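Obscurin (Homo sapiens, PDB 4C4K) is a giant muscle protein with probable kinase and RhoGEF activities, whose first immunoglobulin domain binds a partner protein. Local coordinates at residues Pro5-Arg10 against Leu24-Val29. Sequence-based numbering, arbitrary orientation.
Sequences PRFLTR and LSCQIV
Antiparallel beta pairing joins Arg6 and Phe7 to Val29 and Ile28 where the edge strand 3-14 of an immunoglobulin I-set sandwich runs beside strand 22-31. Arg6 and Val29 form a hydrogen-bonded pair, Arg6 N to Val29 O at 2.8 Å and Val29 N to Arg6 O at 3.0 Å, and Phe7 faces Ile28 in the following non-hydrogen-bonded pair. A third bond runs from Leu8 N to Gln27 O, 2.9 Å, less straight (140° at the hydrogen) and with its donor 33° off the carbonyl plane. Phe7 and Ile28 point side by side into the sandwich, as suits large apolar residues. With CG anti to the carbonyl carbon (chi1 -75°), the Phe7 ring extends so that CE1 comes within 3.6 Å of Cys26 SG. The sulfur meets the ring at its edge, in plane, while Ile28 CG1 approaches Phe7 CD1 obliquely at 3.7 Å; Cys77 and Ala88 continue this core. On the outer face, Leu8 CD1 rests on Val29 CG1 (3.7 Å) and against the extended Gln27 chain, whose CB also meets Thr9 OG1 at 3.5 Å. Gln27 suits this margin because its methylenes pack against leucine while its amide can reach Asp58, though that bond is weak. Shortening Gln27 to an alanine is likely to strip Leu8 CD1 of the CG and amide carbon it rests on and to leave Asp58 without this weak donor. Backbone bonds and an apolar inner face thus fix the edge strand, while on the outer side, where Leu8 packs on Val29 and Gln27, the guanidinium of Arg6 turns away to a salt bridge with an acidic side chain of another protein's chain.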
loop_
_atom_site.group_PDB
_atom_site.type_symbol
_atom_site.label_atom_id
_atom_site.label_comp_id
_atom_site.label_asym_id
_atom_site.label_seq_id
_atom_site.Cartn_x
_atom_site.Cartn_y
_atom_site.Cartn_z
ATOM N N PRO A 5 4.543 -11.807 3.099
ATOM C CA PRO A 5 4.809 -11.042 1.887
ATOM C C PRO A 5 5.349 -9.662 2.138
ATOM O O PRO A 5 5.062 -9.065 3.180
ATOM C CB PRO A 5 3.450 -11.002 1.166
ATOM C CG PRO A 5 2.672 -12.135 1.744
ATOM C CD PRO A 5 3.116 -12.189 3.178
ATOM N N ARG A 6 6.156 -9.178 1.183
ATOM C CA ARG A 6 6.769 -7.861 1.246
ATOM C C ARG A 6 6.834 -7.216 -0.130
ATOM O O ARG A 6 7.187 -7.873 -1.095
ATOM C CB ARG A 6 8.205 -7.984 1.839
ATOM C CG ARG A 6 8.905 -6.632 1.978
ATOM C CD ARG A 6 10.415 -6.680 1.857
ATOM N NE ARG A 6 11.067 -6.968 3.139
ATOM C CZ ARG A 6 11.106 -6.134 4.173
ATOM N NH1 ARG A 6 10.507 -4.949 4.103
ATOM N NH2 ARG A 6 11.732 -6.479 5.287
ATOM N N PHE A 7 6.518 -5.923 -0.206
ATOM C CA PHE A 7 6.690 -5.125 -1.414
ATOM C C PHE A 7 8.149 -4.658 -1.435
ATOM O O PHE A 7 8.566 -3.913 -0.544
ATOM C CB PHE A 7 5.759 -3.915 -1.405
ATOM C CG PHE A 7 4.316 -4.238 -1.690
ATOM C CD1 PHE A 7 3.833 -4.233 -2.989
ATOM C CD2 PHE A 7 3.432 -4.522 -0.654
ATOM C CE1 PHE A 7 2.486 -4.497 -3.250
ATOM C CE2 PHE A 7 2.087 -4.813 -0.918
ATOM C CZ PHE A 7 1.629 -4.825 -2.213
ATOM N N LEU A 8 8.944 -5.172 -2.378
ATOM C CA LEU A 8 10.340 -4.764 -2.547
ATOM C C LEU A 8 10.402 -3.310 -3.069
ATOM O O LEU A 8 11.300 -2.566 -2.679
ATOM C CB LEU A 8 11.077 -5.703 -3.524
ATOM C CG LEU A 8 11.516 -7.089 -3.011
ATOM C CD1 LEU A 8 11.960 -7.959 -4.165
ATOM C CD2 LEU A 8 12.647 -6.989 -2.025
ATOM N N THR A 9 9.452 -2.905 -3.947
ATOM C CA THR A 9 9.393 -1.532 -4.485
ATOM C C THR A 9 7.971 -0.948 -4.392
ATOM O O THR A 9 6.999 -1.685 -4.366
ATOM C CB THR A 9 9.950 -1.446 -5.928
ATOM O OG1 THR A 9 9.273 -2.369 -6.781
ATOM C CG2 THR A 9 11.458 -1.641 -6.004
ATOM N N ARG A 10 7.854 0.369 -4.361
ATOM C CA ARG A 10 6.568 1.057 -4.304
ATOM C C ARG A 10 5.665 0.682 -5.497
ATOM O O ARG A 10 6.186 0.535 -6.612
ATOM C CB ARG A 10 6.769 2.588 -4.222
ATOM C CG ARG A 10 7.775 3.187 -5.197
ATOM C CD ARG A 10 7.375 4.597 -5.634
ATOM N NE ARG A 10 5.985 4.639 -6.097
ATOM C CZ ARG A 10 5.266 5.745 -6.258
ATOM N NH1 ARG A 10 5.797 6.935 -5.995
ATOM N NH2 ARG A 10 4.005 5.669 -6.659
ATOM N N LEU A 24 -0.056 -0.661 -14.098
ATOM C CA LEU A 24 0.199 -0.629 -12.668
ATOM C C LEU A 24 1.042 -1.848 -12.361
ATOM O O LEU A 24 0.706 -2.953 -12.785
ATOM C CB LEU A 24 -1.157 -0.698 -11.911
ATOM C CG LEU A 24 -1.960 0.640 -11.701
ATOM C CD1 LEU A 24 -2.280 1.372 -13.004
ATOM C CD2 LEU A 24 -3.239 0.389 -10.957
ATOM N N SER A 25 2.164 -1.654 -11.668
ATOM C CA SER A 25 3.042 -2.775 -11.337
ATOM C C SER A 25 3.732 -2.618 -9.997
ATOM O O SER A 25 3.881 -1.499 -9.482
ATOM C CB SER A 25 4.098 -2.976 -12.427
ATOM O OG SER A 25 4.997 -1.885 -12.409
ATOM N N CYS A 26 4.154 -3.754 -9.442
ATOM C CA CYS A 26 4.951 -3.830 -8.221
ATOM C C CYS A 26 5.682 -5.148 -8.102
ATOM O O CYS A 26 5.317 -6.135 -8.732
ATOM C CB CYS A 26 4.124 -3.534 -6.981
ATOM S SG CYS A 26 2.642 -4.533 -6.860
ATOM N N GLN A 27 6.717 -5.151 -7.283
ATOM C CA GLN A 27 7.560 -6.289 -7.036
ATOM C C GLN A 27 7.263 -6.785 -5.642
ATOM O O GLN A 27 7.352 -6.017 -4.676
ATOM C CB GLN A 27 9.022 -5.879 -7.177
ATOM C CG GLN A 27 9.940 -7.083 -7.253
ATOM C CD GLN A 27 11.331 -6.719 -7.669
ATOM O OE1 GLN A 27 11.754 -5.561 -7.596
ATOM N NE2 GLN A 27 12.067 -7.713 -8.118
ATOM N N ILE A 28 6.835 -8.051 -5.547
ATOM C CA ILE A 28 6.403 -8.666 -4.284
ATOM C C ILE A 28 7.103 -10.018 -4.076
ATOM O O ILE A 28 7.116 -10.832 -4.990
ATOM C CB ILE A 28 4.847 -8.864 -4.285
ATOM C CG1 ILE A 28 4.060 -7.550 -4.540
ATOM C CG2 ILE A 28 4.382 -9.543 -2.997
ATOM C CD1 ILE A 28 2.632 -7.736 -5.073
ATOM N N VAL A 29 7.571 -10.294 -2.842
ATOM C CA VAL A 29 8.202 -11.572 -2.480
ATOM C C VAL A 29 7.536 -12.121 -1.220
ATOM O O VAL A 29 6.962 -11.351 -0.451
ATOM C CB VAL A 29 9.756 -11.497 -2.321
ATOM C CG1 VAL A 29 10.460 -11.284 -3.670
ATOM C CG2 VAL A 29 10.181 -10.449 -1.285
#